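Local coordinates for putative 2,5-diketo-D-gluconic acid reductase B (Sinorhizobium meliloti, PDB 3UP8), which probably reduces methylglyoxal to hydroxyacetone with NADPH, and is a putative 2,5-diketo-D-gluconic acid reductase of the aldo/keto reductase family, at residues 155-160 with 166-171; 190-195 with 201-206; 237-240 with 246-249. All blocks are in the same frame, centred on the assembly; numbering follows the deposited sequence.

Interaction 1: 155-160 with 166-171; sequences IGISNF and EEAARL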
# COMPACT_ATOMS: atom_id res chain seq x y z
N ILE A 155 6.96 -2.09 10.97
CA ILE A 155 5.60 -1.79 11.40
C ILE A 155 5.10 -0.49 10.75
O ILE A 155 5.89 0.39 10.41
CB ILE A 155 5.48 -1.72 12.95
CG1 ILE A 155 6.46 -0.69 13.56
CG2 ILE A 155 5.70 -3.11 13.57
CD1 ILE A 155 6.12 -0.33 15.01
N GLY A 156 3.79 -0.37 10.58
CA GLY A 156 3.21 0.84 10.05
C GLY A 156 1.75 1.04 10.35
O GLY A 156 1.15 0.32 11.19
N ILE A 157 1.16 2.03 9.67
CA ILE A 157 -0.21 2.45 9.90
C ILE A 157 -0.98 2.60 8.60
O ILE A 157 -0.40 2.60 7.52
CB ILE A 157 -0.26 3.77 10.71
CG1 ILE A 157 0.53 4.87 9.97
CG2 ILE A 157 0.27 3.50 12.14
CD1 ILE A 157 0.71 6.17 10.72
N SER A 158 -2.29 2.73 8.70
CA SER A 158 -3.11 2.85 7.51
C SER A 158 -4.30 3.72 7.84
O SER A 158 -4.97 3.52 8.86
CB SER A 158 -3.53 1.47 6.98
OG SER A 158 -4.17 1.55 5.70
N ASN A 159 -4.56 4.70 6.96
CA ASN A 159 -5.69 5.61 7.05
C ASN A 159 -5.62 6.54 8.25
O ASN A 159 -6.66 6.99 8.75
CB ASN A 159 -7.01 4.83 7.04
CG ASN A 159 -7.12 3.91 5.84
OD1 ASN A 159 -7.19 4.39 4.70
ND2 ASN A 159 -7.13 2.60 6.07
N PHE A 160 -4.40 6.81 8.71
CA PHE A 160 -4.20 7.73 9.82
C PHE A 160 -4.12 9.15 9.26
O PHE A 160 -3.52 9.38 8.20
CB PHE A 160 -2.89 7.41 10.54
CG PHE A 160 -2.98 6.26 11.52
CD1 PHE A 160 -2.30 6.32 12.74
CD2 PHE A 160 -3.73 5.12 11.23
CE1 PHE A 160 -2.37 5.26 13.65
CE2 PHE A 160 -3.81 4.06 12.14
CZ PHE A 160 -3.13 4.12 13.35
N GLU A 166 1.68 11.63 13.71
CA GLU A 166 2.61 12.21 14.67
C GLU A 166 2.53 11.44 15.98
O GLU A 166 3.57 11.13 16.57
CB GLU A 166 2.33 13.71 14.87
CG GLU A 166 2.77 14.57 13.68
CD GLU A 166 2.07 15.93 13.57
OE1 GLU A 166 1.47 16.41 14.57
OE2 GLU A 166 2.11 16.52 12.46
N GLU A 167 1.31 11.10 16.40
CA GLU A 167 1.11 10.34 17.63
C GLU A 167 1.74 8.94 17.53
O GLU A 167 2.44 8.52 18.43
CB GLU A 167 -0.38 10.24 18.02
CG GLU A 167 -0.64 9.32 19.23
CD GLU A 167 -2.11 9.19 19.62
OE1 GLU A 167 -2.98 9.07 18.73
OE2 GLU A 167 -2.38 9.17 20.84
N ALA A 168 1.48 8.25 16.42
CA ALA A 168 2.09 6.92 16.22
C ALA A 168 3.62 6.94 16.25
O ALA A 168 4.24 6.13 16.94
CB ALA A 168 1.56 6.26 14.93
N ALA A 169 4.23 7.89 15.54
CA ALA A 169 5.69 8.04 15.54
C ALA A 169 6.23 8.32 16.95
O ALA A 169 7.26 7.77 17.35
CB ALA A 169 6.11 9.16 14.56
N ARG A 170 5.53 9.17 17.70
CA ARG A 170 5.91 9.51 19.08
C ARG A 170 5.81 8.33 20.07
O ARG A 170 6.69 8.14 20.91
CB ARG A 170 5.05 10.69 19.58
CG ARG A 170 5.39 11.18 21.02
CD ARG A 170 4.71 12.52 21.35
NE ARG A 170 3.32 12.64 20.87
CZ ARG A 170 2.25 12.08 21.43
NH1 ARG A 170 2.35 11.30 22.51
NH2 ARG A 170 1.06 12.27 20.89
N LEU A 171 4.74 7.55 19.98
CA LEU A 171 4.52 6.44 20.92
C LEU A 171 5.32 5.17 20.61
O LEU A 171 5.45 4.29 21.47
CB LEU A 171 3.03 6.09 21.00
CG LEU A 171 2.11 7.16 21.57
CD1 LEU A 171 0.66 6.78 21.38
CD2 LEU A 171 2.43 7.42 23.06
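Ile157 and Phe160 meet the methyl of Ala168 where strand 152-158 of the (β/α)8 TIM barrel faces helix 162-171, the helix of the β-α-β unit that continues into strand 176-182. Followed from CB outward, Ile157 meets the Phe160 ring first and the helix after it. Its CB sits over the centre of the Phe160 ring, 3.6 Å above the plane, so that the aromatic face packs back against the very strand from which the loop departs. Ile157 CG2, anti to the carbonyl carbon, lies 4.1 Å from Ala168 CB. The other branch begins in the cramped slot between backbone N and carbonyl carbon (chi1 57°), and from CG1 the chain runs on extended. The tip, Ile157 CD1, lies 4.3 Å from Ala168 CB, and it also packs on the selenium of selenomethionine Met201.

Phe160 leaves the strand end after Ser158 and Asn159, and its CE1 approaches Ala168 CB obliquely at 4.3 Å. One alanine methyl thus serves both larger residues. Met165, one turn earlier in the helix, touches both Ile157 and Phe160, while Met136 of helix 136-148 also touches Phe160. The loop also approaches the predicted substrate-binding His128, whose carbonyl O accepts a bond from Asn159 ND2; the side chains of Phe160 and His128 are about 8 Å apart. At the edge of the Phe160 ring, in its plane, lies the carbonyl oxygen of Ser158.

Interaction 2: 190-195 with 201-206; sequences TKVLQT and MSLTSY
Segments 190-195 and 201-206 come nearest at Leu193 and Leu203, whose CA atoms are 6.9 Å apart, as a helix packs on the outer wall of a TIM barrel. Leu203 points its CB toward the helix, and one methyl, CD1, makes the close contacts. Leu203 CD1 meets Val192 CG1 at 3.8 Å. Leu193 CG is 4.0 Å from Leu203 CD1, and Leu193 CD2 is hardly farther. The leucine thus reaches two consecutive residues of one helical turn, and its side chain crosses each of theirs at about a right angle. Both partners leave the helix beside the strand rather than straight at it. With CG1 anti to the backbone N (chi1 166°), Val192 presents that methyl to Leu203; the end of Leu193 comes nearer than its CB. Leu203 also touches Val181 on the adjoining strand and Tyr183 in the loop beyond it, while Leu193 reaches Val245. No hydrogen bond joins helix to strand here: backbone groups of Ser202, Leu203 and Thr204 bond to the flanking chain, so this contact rests on apolar packing, which has little directional demand.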
# COMPACT_ATOMS: atom_id res chain seq x y z
N THR A 190 -1.68 16.44 0.09
CA THR A 190 -0.61 17.39 0.41
C THR A 190 -0.17 17.35 1.87
O THR A 190 1.01 17.17 2.15
CB THR A 190 -1.01 18.84 0.00
OG1 THR A 190 -1.09 18.90 -1.42
CG2 THR A 190 0.01 19.86 0.52
N LYS A 191 -1.10 17.50 2.80
CA LYS A 191 -0.76 17.54 4.23
C LYS A 191 -0.18 16.20 4.70
O LYS A 191 0.85 16.16 5.37
CB LYS A 191 -1.96 17.93 5.09
CG LYS A 191 -2.41 19.39 5.00
CD LYS A 191 -3.49 19.66 6.08
CE LYS A 191 -4.26 20.96 5.80
NZ LYS A 191 -5.36 21.19 6.80
N VAL A 192 -0.83 15.10 4.33
CA VAL A 192 -0.33 13.77 4.67
C VAL A 192 1.10 13.53 4.15
O VAL A 192 1.96 13.05 4.89
CB VAL A 192 -1.33 12.67 4.22
CG1 VAL A 192 -0.68 11.29 4.25
CG2 VAL A 192 -2.59 12.70 5.12
N LEU A 193 1.35 13.88 2.89
CA LEU A 193 2.69 13.72 2.31
C LEU A 193 3.74 14.53 3.05
O LEU A 193 4.86 14.05 3.28
CB LEU A 193 2.71 14.14 0.84
CG LEU A 193 2.55 13.07 -0.23
CD1 LEU A 193 2.35 13.77 -1.58
CD2 LEU A 193 3.76 12.13 -0.25
N GLN A 194 3.39 15.77 3.40
CA GLN A 194 4.32 16.67 4.07
C GLN A 194 4.67 16.13 5.45
O GLN A 194 5.83 16.15 5.85
CB GLN A 194 3.77 18.10 4.12
CG GLN A 194 3.57 18.70 2.69
CD GLN A 194 3.12 20.16 2.66
OE1 GLN A 194 2.32 20.61 3.49
NE2 GLN A 194 3.62 20.91 1.67
N THR A 195 3.67 15.63 6.17
CA THR A 195 3.90 15.02 7.48
C THR A 195 4.73 13.75 7.33
O THR A 195 5.67 13.54 8.08
CB THR A 195 2.57 14.75 8.22
OG1 THR A 195 1.91 15.99 8.47
CG2 THR A 195 2.79 14.04 9.55
N MSE A 201 8.51 8.67 7.15
CA MSE A 201 7.76 7.54 6.63
C MSE A 201 7.38 7.76 5.17
O MSE A 201 7.42 8.88 4.68
CB MSE A 201 6.55 7.23 7.49
CG MSE A 201 5.45 8.26 7.48
SE MSE A 201 4.07 7.83 8.83
CE MSE A 201 5.04 8.28 10.43
N SER A 202 7.04 6.68 4.47
CA SER A 202 6.47 6.76 3.14
C SER A 202 4.94 6.82 3.20
O SER A 202 4.32 6.70 4.26
CB SER A 202 6.90 5.56 2.30
OG SER A 202 6.48 4.35 2.92
N LEU A 203 4.36 7.04 2.03
CA LEU A 203 2.95 6.89 1.83
C LEU A 203 2.73 5.73 0.87
O LEU A 203 3.32 5.67 -0.22
CB LEU A 203 2.40 8.19 1.25
CG LEU A 203 0.91 8.35 1.09
CD1 LEU A 203 0.58 9.85 1.01
CD2 LEU A 203 0.42 7.61 -0.15
N THR A 204 1.89 4.78 1.28
CA THR A 204 1.48 3.75 0.36
C THR A 204 0.07 4.03 -0.17
O THR A 204 -0.87 4.14 0.60
CB THR A 204 1.55 2.36 0.99
OG1 THR A 204 2.90 2.11 1.40
CG2 THR A 204 1.14 1.29 -0.05
N SER A 205 -0.04 4.11 -1.49
CA SER A 205 -1.31 4.43 -2.16
C SER A 205 -2.15 3.20 -2.47
O SER A 205 -1.64 2.21 -3.00
CB SER A 205 -1.01 5.15 -3.49
OG SER A 205 -2.14 5.10 -4.34
N TYR A 206 -3.44 3.27 -2.13
CA TYR A 206 -4.44 2.36 -2.70
C TYR A 206 -5.50 3.15 -3.48
O TYR A 206 -5.64 4.37 -3.30
CB TYR A 206 -5.06 1.40 -1.66
CG TYR A 206 -5.93 2.03 -0.57
CD1 TYR A 206 -7.26 2.37 -0.82
CD2 TYR A 206 -5.42 2.23 0.71
CE1 TYR A 206 -8.06 2.93 0.18
CE2 TYR A 206 -6.22 2.79 1.72
CZ TYR A 206 -7.54 3.13 1.44
OH TYR A 206 -8.34 3.67 2.42

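Interaction 3: 237-240 with 246-249; sequences RWLV and IVLS
Val247 spreads its two methyls between consecutive residues of the facing helix. Val247 CG2 meets Leu239 CD1 at 3.6 Å, and Val247 CG1 meets Val240 CG2 at 3.7 Å; in both pairs the side chains cross at about a right angle. The split follows from the valine's rotation: with chi1 at 61°, CG2 stands anti to the backbone N while CG1 is lodged between N and the carbonyl carbon. Leu239 points its CB toward the strand. Val240 leaves the helix to one side, and its chi1 of 104° lies well off a staggered position.

Behind these side chains the backbones draw together at Val240 and Ile246, where the CA atoms are 6.0 Å apart. Here helix 231-240 lies on the outside of strand 245-249, the last strand of the TIM barrel and the one that closes it. Through backbone hydrogen bonds Val247 pairs with Ala36 and Gly38 on the first-strand side, while Ile246 and Leu248 pair with strand 202-206 on the other. Ile246 turns its CB away from the helix and its side chain touches Ser202 and Thr204. Farther out, Leu239 also touches Tyr183 and Ala208. Trp238 packs on Met273 and Val276 of helix 270-277, and its ring meets that of Tyr183 with the planes at about 55°.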
# COMPACT_ATOMS: atom_id res chain seq x y z
N ARG A 237 1.99 6.07 -12.81
CA ARG A 237 3.26 6.77 -12.93
C ARG A 237 3.27 8.06 -12.11
O ARG A 237 4.27 8.37 -11.48
CB ARG A 237 3.60 7.05 -14.41
CG ARG A 237 4.91 7.79 -14.64
CD ARG A 237 6.13 6.91 -14.32
NE ARG A 237 7.28 7.71 -13.88
CZ ARG A 237 8.48 7.20 -13.58
NH1 ARG A 237 8.71 5.90 -13.70
NH2 ARG A 237 9.46 8.01 -13.19
N TRP A 238 2.16 8.79 -12.10
CA TRP A 238 2.08 10.05 -11.37
C TRP A 238 2.33 9.81 -9.87
O TRP A 238 2.95 10.63 -9.18
CB TRP A 238 0.72 10.71 -11.57
CG TRP A 238 0.49 11.91 -10.70
CD1 TRP A 238 1.05 13.15 -10.84
CD2 TRP A 238 -0.38 12.00 -9.55
NE1 TRP A 238 0.60 14.00 -9.85
CE2 TRP A 238 -0.29 13.32 -9.05
CE3 TRP A 238 -1.23 11.09 -8.90
CZ2 TRP A 238 -1.02 13.76 -7.93
CZ3 TRP A 238 -1.96 11.53 -7.77
CH2 TRP A 238 -1.84 12.85 -7.30
N LEU A 239 1.82 8.68 -9.37
CA LEU A 239 2.07 8.28 -7.98
C LEU A 239 3.53 7.90 -7.75
O LEU A 239 4.20 8.45 -6.89
CB LEU A 239 1.13 7.11 -7.62
CG LEU A 239 -0.36 7.50 -7.62
CD1 LEU A 239 -1.24 6.25 -7.62
CD2 LEU A 239 -0.68 8.37 -6.42
N VAL A 240 4.02 6.97 -8.57
CA VAL A 240 5.30 6.33 -8.36
C VAL A 240 6.46 7.31 -8.62
O VAL A 240 7.55 7.15 -8.08
CB VAL A 240 5.35 5.02 -9.19
CG1 VAL A 240 6.21 5.15 -10.46
CG2 VAL A 240 5.74 3.86 -8.32
N ILE A 246 4.53 4.91 -2.67
CA ILE A 246 4.45 3.54 -3.12
C ILE A 246 3.03 3.38 -3.64
O ILE A 246 2.11 4.02 -3.12
CB ILE A 246 4.70 2.59 -1.93
CG1 ILE A 246 6.11 2.82 -1.37
CG2 ILE A 246 4.48 1.12 -2.31
CD1 ILE A 246 6.18 2.80 0.16
N VAL A 247 2.85 2.54 -4.65
CA VAL A 247 1.51 2.32 -5.20
C VAL A 247 1.16 0.82 -5.22
O VAL A 247 1.97 -0.02 -5.58
CB VAL A 247 1.35 3.02 -6.61
CG1 VAL A 247 2.35 2.45 -7.62
CG2 VAL A 247 -0.07 2.90 -7.11
N LEU A 248 -0.07 0.50 -4.81
CA LEU A 248 -0.63 -0.85 -4.90
C LEU A 248 -1.57 -0.93 -6.10
O LEU A 248 -2.38 -0.04 -6.30
CB LEU A 248 -1.40 -1.19 -3.62
CG LEU A 248 -0.56 -1.22 -2.33
CD1 LEU A 248 -1.45 -1.54 -1.13
CD2 LEU A 248 0.57 -2.23 -2.45
N SER A 249 -1.45 -1.97 -6.90
CA SER A 249 -2.38 -2.13 -8.00
C SER A 249 -3.23 -3.37 -7.81
O SER A 249 -2.78 -4.36 -7.22
CB SER A 249 -1.66 -2.17 -9.35
OG SER A 249 -0.58 -3.08 -9.33

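In the fold
All three interactions are buried and apolar, each setting a helix against the outside of a strand in the same closed barrel, and none has a hydrogen bond across it. They differ in bulk: interaction 1 buries 76 Å² around a single alanine methyl, interactions 2 and 3 almost twice as much between branched side chains. Interactions 2 and 3 sit on adjacent strands, joined by a probable hydrogen bond from Ser205 N to Ile246 O (2.7 Å). Interaction 1 lies two strands from 202-206 but touches interaction 2 through Asn159 OD1 and Tyr206 OH, a probable 2.7 Å hydrogen bond. Its Phe160 is about 8 Å, between side chains, from predicted substrate-binding His128; interaction 3 lies away from such sites.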